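Local coordinates for putative large adhesion protein (Lap) involved in biofilm formation (Marinobacter hydrocarbonoclasticus ATCC 49840, PDB 6M8M) that probably mediates bacterial adhesion and biofilm formation, binding sugars such as glucose through a calcium ion in its PA14 domain, at residues T128-I141 against Y179-R193. Numbering follows the deposited sequence.
Sequences TYQFRVRADDGYRI and YWDQGGAAQLRIELR. With CA (calcium ion), chain E; CA (calcium ion), chain D; BGC (beta-D-glucopyranose), chain B.
Gln-130 to Asp-136 pair antiparallel with Arg-193 to Gln-187, the axes of strands 128-136 and 186-193 at 169°; Tyr-139 then pairs with Tyr-179, and a classic beta bulge sets Asp-137 and Gly-138 opposite the single Trp-180. On the face that carries Arg-132 and Glu-191, the arginine grips the carboxylate side-on in a salt bridge, NE reaching OE2 at 2.9 Å and NH2 reaching OE1. Arg-193 holds the neutral amide of Gln-130 differently: NE and NH2 both donate to one oxygen, OE1, in the guanidinium plane. On the face of Phe-131 and Leu-192, Leu-192 CD1 sits over the centre of the Phe-131 ring and Ile-141 CD1 against its opposite face. Gly-138 CA packs over the six-membered ring of Trp-180, 3.6 Å from its centroid. Tyr-179 OH donates to Asp-136 O, which also accepts from Gln-187 N. Asp-136 CG lies anti to the backbone N (chi1 169°), bringing OD1 to a calcium ion (2.3 Å) that Asp-137 OD2 also binds. Asp-181 OD1, the carbonyls of Gly-183 and Ala-185, and glucose O1 and O2 complete the shell, Gln-182 NE2 donating to O1. This is the calcium-dependent sugar site of a PA14 domain, built on the cis-linked Asp-136 and Asp-137.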
loop_
_atom_site.group_PDB
_atom_site.type_symbol
_atom_site.label_atom_id
_atom_site.label_comp_id
_atom_site.label_asym_id
_atom_site.label_seq_id
_atom_site.Cartn_x
_atom_site.Cartn_y
_atom_site.Cartn_z
ATOM N N THR A 128 -18.892 -0.199 10.559
ATOM C CA THR A 128 -18.250 1.087 10.329
ATOM C C THR A 128 -16.815 0.955 10.809
ATOM O O THR A 128 -16.574 0.535 11.942
ATOM C CB THR A 128 -18.977 2.195 11.089
ATOM O OG1 THR A 128 -20.361 2.180 10.699
ATOM C CG2 THR A 128 -18.338 3.538 10.827
ATOM N N TYR A 129 -15.876 1.255 9.922
ATOM C CA TYR A 129 -14.464 0.983 10.125
ATOM C C TYR A 129 -13.652 2.224 9.783
ATOM O O TYR A 129 -14.164 3.208 9.253
ATOM C CB TYR A 129 -14.028 -0.213 9.261
ATOM C CG TYR A 129 -14.814 -1.476 9.563
ATOM C CD1 TYR A 129 -14.425 -2.321 10.585
ATOM C CD2 TYR A 129 -15.951 -1.805 8.835
ATOM C CE1 TYR A 129 -15.149 -3.465 10.876
ATOM C CE2 TYR A 129 -16.676 -2.952 9.127
ATOM C CZ TYR A 129 -16.277 -3.769 10.151
ATOM O OH TYR A 129 -16.979 -4.934 10.459
ATOM N N GLN A 130 -12.352 2.169 10.064
ATOM C CA GLN A 130 -11.492 3.330 9.891
ATOM C C GLN A 130 -10.044 2.880 9.841
ATOM O O GLN A 130 -9.602 2.100 10.686
ATOM C CB GLN A 130 -11.698 4.295 11.057
ATOM C CG GLN A 130 -10.912 5.575 10.986
ATOM C CD GLN A 130 -11.212 6.463 12.174
ATOM O OE1 GLN A 130 -11.332 5.981 13.293
ATOM N NE2 GLN A 130 -11.358 7.754 11.938
ATOM N N PHE A 131 -9.305 3.406 8.866
ATOM C CA PHE A 131 -7.876 3.175 8.758
ATOM C C PHE A 131 -7.093 4.310 9.411
ATOM O O PHE A 131 -7.527 5.463 9.440
ATOM C CB PHE A 131 -7.454 3.102 7.291
ATOM C CG PHE A 131 -7.889 1.862 6.567
ATOM C CD1 PHE A 131 -7.165 0.696 6.679
ATOM C CD2 PHE A 131 -8.990 1.884 5.726
ATOM C CE1 PHE A 131 -7.557 -0.443 5.979
ATOM C CE2 PHE A 131 -9.375 0.752 5.029
ATOM C CZ PHE A 131 -8.654 -0.409 5.151
ATOM N N ARG A 132 -5.897 3.970 9.875
ATOM C CA ARG A 132 -4.873 4.930 10.275
ATOM C C ARG A 132 -3.580 4.479 9.615
ATOM O O ARG A 132 -3.256 3.291 9.642
ATOM C CB ARG A 132 -4.733 5.033 11.790
ATOM C CG ARG A 132 -3.710 6.078 12.205
ATOM C CD ARG A 132 -3.767 6.337 13.692
ATOM N NE ARG A 132 -3.273 5.201 14.435
ATOM C CZ ARG A 132 -3.162 5.160 15.759
ATOM N NH1 ARG A 132 -3.526 6.211 16.486
ATOM N NH2 ARG A 132 -2.689 4.075 16.346
ATOM N N VAL A 133 -2.856 5.415 9.011
ATOM C CA VAL A 133 -1.712 5.083 8.162
ATOM C C VAL A 133 -0.517 5.921 8.573
ATOM O O VAL A 133 -0.634 7.143 8.692
ATOM C CB VAL A 133 -2.021 5.320 6.669
ATOM C CG1 VAL A 133 -0.814 4.949 5.806
ATOM C CG2 VAL A 133 -3.272 4.552 6.239
ATOM N N ARG A 134 0.623 5.276 8.759
ATOM C CA ARG A 134 1.894 5.966 8.896
ATOM C C ARG A 134 2.701 5.652 7.639
ATOM O O ARG A 134 2.926 4.475 7.321
ATOM C CB ARG A 134 2.658 5.520 10.135
ATOM C CG ARG A 134 3.985 6.273 10.290
ATOM C CD ARG A 134 4.610 6.005 11.643
ATOM N NE ARG A 134 5.850 6.745 11.857
ATOM C CZ ARG A 134 5.912 8.008 12.239
ATOM N NH1 ARG A 134 4.817 8.713 12.442
ATOM N NH2 ARG A 134 7.100 8.572 12.412
ATOM N N ALA A 135 3.114 6.680 6.904
ATOM C CA ALA A 135 3.796 6.442 5.642
ATOM C C ALA A 135 4.786 7.548 5.317
ATOM O O ALA A 135 4.637 8.703 5.740
ATOM C CB ALA A 135 2.774 6.326 4.492
ATOM N N ASP A 136 5.782 7.162 4.520
ATOM C CA ASP A 136 6.699 8.041 3.784
ATOM C C ASP A 136 6.855 7.276 2.476
ATOM O O ASP A 136 7.416 6.181 2.503
ATOM C CB ASP A 136 8.021 8.151 4.543
ATOM C CG ASP A 136 9.123 8.817 3.744
ATOM O OD1 ASP A 136 9.028 8.888 2.504
ATOM O OD2 ASP A 136 10.119 9.234 4.388
ATOM N N ASP A 137 6.325 7.745 1.343
ATOM C CA ASP A 137 5.738 9.045 1.098
ATOM C C ASP A 137 4.219 8.995 1.141
ATOM O O ASP A 137 3.651 8.990 2.233
ATOM C CB ASP A 137 6.272 9.582 -0.237
ATOM C CG ASP A 137 7.696 10.071 -0.101
ATOM O OD1 ASP A 137 7.876 11.205 0.410
ATOM O OD2 ASP A 137 8.637 9.295 -0.428
ATOM N N GLY A 138 3.558 9.009 -0.010
ATOM C CA GLY A 138 2.121 9.134 -0.077
ATOM C C GLY A 138 1.388 7.830 -0.331
ATOM O O GLY A 138 1.978 6.788 -0.588
ATOM N N TYR A 139 0.065 7.935 -0.276
ATOM C CA TYR A 139 -0.779 6.763 -0.440
ATOM C C TYR A 139 -2.230 7.183 -0.618
ATOM O O TYR A 139 -2.628 8.307 -0.290
ATOM C CB TYR A 139 -0.704 5.804 0.770
ATOM C CG TYR A 139 -1.086 6.509 2.043
ATOM C CD1 TYR A 139 -0.151 7.254 2.732
ATOM C CD2 TYR A 139 -2.394 6.508 2.519
ATOM C CE1 TYR A 139 -0.480 7.958 3.864
ATOM C CE2 TYR A 139 -2.745 7.235 3.665
ATOM C CZ TYR A 139 -1.775 7.960 4.324
ATOM O OH TYR A 139 -2.108 8.689 5.456
ATOM N N ARG A 140 -3.028 6.234 -1.104
ATOM C CA ARG A 140 -4.480 6.345 -1.100
ATOM C C ARG A 140 -5.057 4.964 -0.833
ATOM O O ARG A 140 -4.604 3.980 -1.435
ATOM C CB ARG A 140 -5.030 6.869 -2.423
ATOM C CG ARG A 140 -6.571 6.918 -2.396
ATOM C CD ARG A 140 -7.166 7.512 -3.638
ATOM N NE ARG A 140 -6.935 8.946 -3.677
ATOM C CZ ARG A 140 -7.195 9.701 -4.729
ATOM N NH1 ARG A 140 -7.678 9.157 -5.842
ATOM N NH2 ARG A 140 -6.945 10.993 -4.678
ATOM N N ILE A 141 -6.052 4.891 0.047
ATOM C CA ILE A 141 -6.846 3.688 0.283
ATOM C C ILE A 141 -8.265 3.953 -0.197
ATOM O O ILE A 141 -8.881 4.950 0.188
ATOM C CB ILE A 141 -6.876 3.297 1.775
ATOM C CG1 ILE A 141 -5.454 3.204 2.333
ATOM C CG2 ILE A 141 -7.674 2.006 1.950
ATOM C CD1 ILE A 141 -5.364 2.693 3.750
ATOM N N TYR A 179 0.650 3.256 -2.887
ATOM C CA TYR A 179 1.650 3.839 -2.000
ATOM C C TYR A 179 2.884 4.098 -2.849
ATOM O O TYR A 179 3.163 3.335 -3.786
ATOM C CB TYR A 179 1.982 2.876 -0.812
ATOM C CG TYR A 179 3.347 3.128 -0.243
ATOM C CD1 TYR A 179 3.568 4.123 0.694
ATOM C CD2 TYR A 179 4.441 2.428 -0.719
ATOM C CE1 TYR A 179 4.842 4.399 1.163
ATOM C CE2 TYR A 179 5.711 2.697 -0.272
ATOM C CZ TYR A 179 5.912 3.691 0.656
ATOM O OH TYR A 179 7.194 3.946 1.040
ATOM N N TRP A 180 3.641 5.145 -2.521
ATOM C CA TRP A 180 4.910 5.350 -3.210
ATOM C C TRP A 180 5.983 5.906 -2.300
ATOM O O TRP A 180 5.715 6.532 -1.264
ATOM C CB TRP A 180 4.747 6.261 -4.425
ATOM C CG TRP A 180 4.508 7.709 -4.120
ATOM C CD1 TRP A 180 5.441 8.683 -4.021
ATOM C CD2 TRP A 180 3.243 8.344 -3.915
ATOM N NE1 TRP A 180 4.846 9.888 -3.760
ATOM C CE2 TRP A 180 3.495 9.709 -3.692
ATOM C CE3 TRP A 180 1.918 7.888 -3.892
ATOM C CZ2 TRP A 180 2.474 10.636 -3.472
ATOM C CZ3 TRP A 180 0.903 8.807 -3.674
ATOM C CH2 TRP A 180 1.189 10.166 -3.466
ATOM N N ASP A 181 7.215 5.665 -2.744
ATOM C CA ASP A 181 8.403 6.326 -2.238
ATOM C C ASP A 181 9.011 7.151 -3.366
ATOM O O ASP A 181 9.353 6.607 -4.424
ATOM C CB ASP A 181 9.439 5.316 -1.733
ATOM C CG ASP A 181 10.719 5.997 -1.315
ATOM O OD1 ASP A 181 10.609 7.081 -0.718
ATOM O OD2 ASP A 181 11.818 5.472 -1.608
ATOM N N GLN A 182 9.141 8.461 -3.145
ATOM C CA GLN A 182 9.840 9.339 -4.076
ATOM C C GLN A 182 11.349 9.236 -3.944
ATOM O O GLN A 182 12.074 9.737 -4.817
ATOM C CB GLN A 182 9.422 10.800 -3.851
ATOM C CG GLN A 182 9.841 11.417 -2.526
ATOM C CD GLN A 182 10.997 12.402 -2.602
ATOM O OE1 GLN A 182 11.298 13.010 -3.641
ATOM N NE2 GLN A 182 11.644 12.586 -1.471
ATOM N N GLY A 183 11.837 8.608 -2.886
ATOM C CA GLY A 183 13.251 8.505 -2.591
ATOM C C GLY A 183 13.488 8.755 -1.117
ATOM O O GLY A 183 12.640 9.282 -0.400
ATOM N N GLY A 184 14.665 8.388 -0.666
ATOM C CA GLY A 184 15.075 8.642 0.717
ATOM C C GLY A 184 14.646 7.509 1.639
ATOM O O GLY A 184 14.989 6.350 1.407
ATOM N N ALA A 185 13.905 7.843 2.678
ATOM C CA ALA A 185 13.337 6.838 3.568
ATOM C C ALA A 185 11.995 6.372 3.012
ATOM O O ALA A 185 11.356 7.061 2.215
ATOM C CB ALA A 185 13.176 7.394 4.979
ATOM N N ALA A 186 11.558 5.198 3.457
ATOM C CA ALA A 186 10.298 4.641 2.983
ATOM C C ALA A 186 9.689 3.813 4.101
ATOM O O ALA A 186 10.367 2.952 4.684
ATOM C CB ALA A 186 10.520 3.759 1.752
ATOM N N GLN A 187 8.404 4.039 4.364
ATOM C CA GLN A 187 7.688 3.319 5.407
ATOM C C GLN A 187 6.222 3.251 5.033
ATOM O O GLN A 187 5.687 4.215 4.476
ATOM C CB GLN A 187 7.843 4.021 6.762
ATOM C CG GLN A 187 7.137 3.291 7.898
ATOM C CD GLN A 187 7.454 3.864 9.258
ATOM O OE1 GLN A 187 7.987 4.971 9.369
ATOM N NE2 GLN A 187 7.121 3.122 10.306
ATOM N N LEU A 188 5.573 2.138 5.360
ATOM C CA LEU A 188 4.127 2.019 5.197
ATOM C C LEU A 188 3.596 1.114 6.302
ATOM O O LEU A 188 3.868 -0.091 6.305
ATOM C CB LEU A 188 3.741 1.460 3.836
ATOM C CG LEU A 188 2.243 1.252 3.610
ATOM C CD1 LEU A 188 1.483 2.568 3.651
ATOM C CD2 LEU A 188 2.010 0.537 2.288
ATOM N N ARG A 189 2.797 1.670 7.207
ATOM C CA ARG A 189 2.137 0.898 8.253
ATOM C C ARG A 189 0.661 1.261 8.237
ATOM O O ARG A 189 0.302 2.425 8.446
ATOM C CB ARG A 189 2.738 1.206 9.625
ATOM C CG ARG A 189 2.112 0.387 10.740
ATOM C CD ARG A 189 2.602 0.822 12.107
ATOM N NE ARG A 189 4.042 0.641 12.242
ATOM C CZ ARG A 189 4.852 1.477 12.881
ATOM N NH1 ARG A 189 4.380 2.591 13.435
ATOM N NH2 ARG A 189 6.149 1.220 12.942
ATOM N N ILE A 190 -0.193 0.278 7.985
ATOM C CA ILE A 190 -1.630 0.480 7.915
ATOM C C ILE A 190 -2.282 -0.252 9.077
ATOM O O ILE A 190 -2.035 -1.448 9.287
ATOM C CB ILE A 190 -2.204 -0.003 6.571
ATOM C CG1 ILE A 190 -1.506 0.724 5.426
ATOM C CG2 ILE A 190 -3.707 0.199 6.525
ATOM C CD1 ILE A 190 -1.968 0.341 4.046
ATOM N N GLU A 191 -3.119 0.472 9.815
ATOM C CA GLU A 191 -3.951 -0.081 10.866
ATOM C C GLU A 191 -5.417 0.079 10.496
ATOM O O GLU A 191 -5.800 1.024 9.808
ATOM C CB GLU A 191 -3.721 0.646 12.189
ATOM C CG GLU A 191 -2.342 0.537 12.779
ATOM C CD GLU A 191 -2.075 1.637 13.779
ATOM O OE1 GLU A 191 -1.934 1.322 14.984
ATOM O OE2 GLU A 191 -2.046 2.813 13.368
ATOM N N LEU A 192 -6.243 -0.831 10.991
ATOM C CA LEU A 192 -7.688 -0.808 10.785
ATOM C C LEU A 192 -8.367 -1.028 12.125
ATOM O O LEU A 192 -7.916 -1.854 12.925
ATOM C CB LEU A 192 -8.068 -1.922 9.814
ATOM C CG LEU A 192 -9.557 -2.059 9.502
ATOM C CD1 LEU A 192 -10.101 -0.857 8.782
ATOM C CD2 LEU A 192 -9.800 -3.301 8.640
ATOM N N ARG A 193 -9.446 -0.295 12.367
ATOM C CA ARG A 193 -10.292 -0.559 13.518
ATOM C C ARG A 193 -11.751 -0.509 13.107
ATOM O O ARG A 193 -12.129 0.114 12.113
ATOM C CB ARG A 193 -10.066 0.441 14.643
ATOM C CG ARG A 193 -10.511 1.844 14.348
ATOM C CD ARG A 193 -10.198 2.684 15.552
ATOM N NE ARG A 193 -10.413 4.092 15.328
ATOM C CZ ARG A 193 -10.255 5.022 16.270
ATOM N NH1 ARG A 193 -9.911 4.668 17.506
ATOM N NH2 ARG A 193 -10.448 6.287 15.982
HETATM CA CA CA E . 10.645 8.784 0.841
HETATM CA CA CA D . 12.227 10.614 -6.982
HETATM C C2 BGC B . 12.010 11.380 2.552
HETATM C C3 BGC B . 12.325 12.054 3.847
HETATM C C4 BGC B . 12.269 13.555 3.701
HETATM C C5 BGC B . 10.919 13.977 3.138
HETATM C C6 BGC B . 10.785 15.450 2.916
HETATM C C1 BGC B . 10.663 11.853 2.033
HETATM O O1 BGC B . 10.400 11.286 0.825
HETATM O O2 BGC B . 11.932 9.951 2.657
HETATM O O3 BGC B . 13.630 11.646 4.314
HETATM O O4 BGC B . 12.401 14.171 4.981
HETATM O O5 BGC B . 10.690 13.313 1.853
HETATM O O6 BGC B . 11.776 15.938 2.048
HETATM O O HOH W 1 13.054 12.489 -5.616
#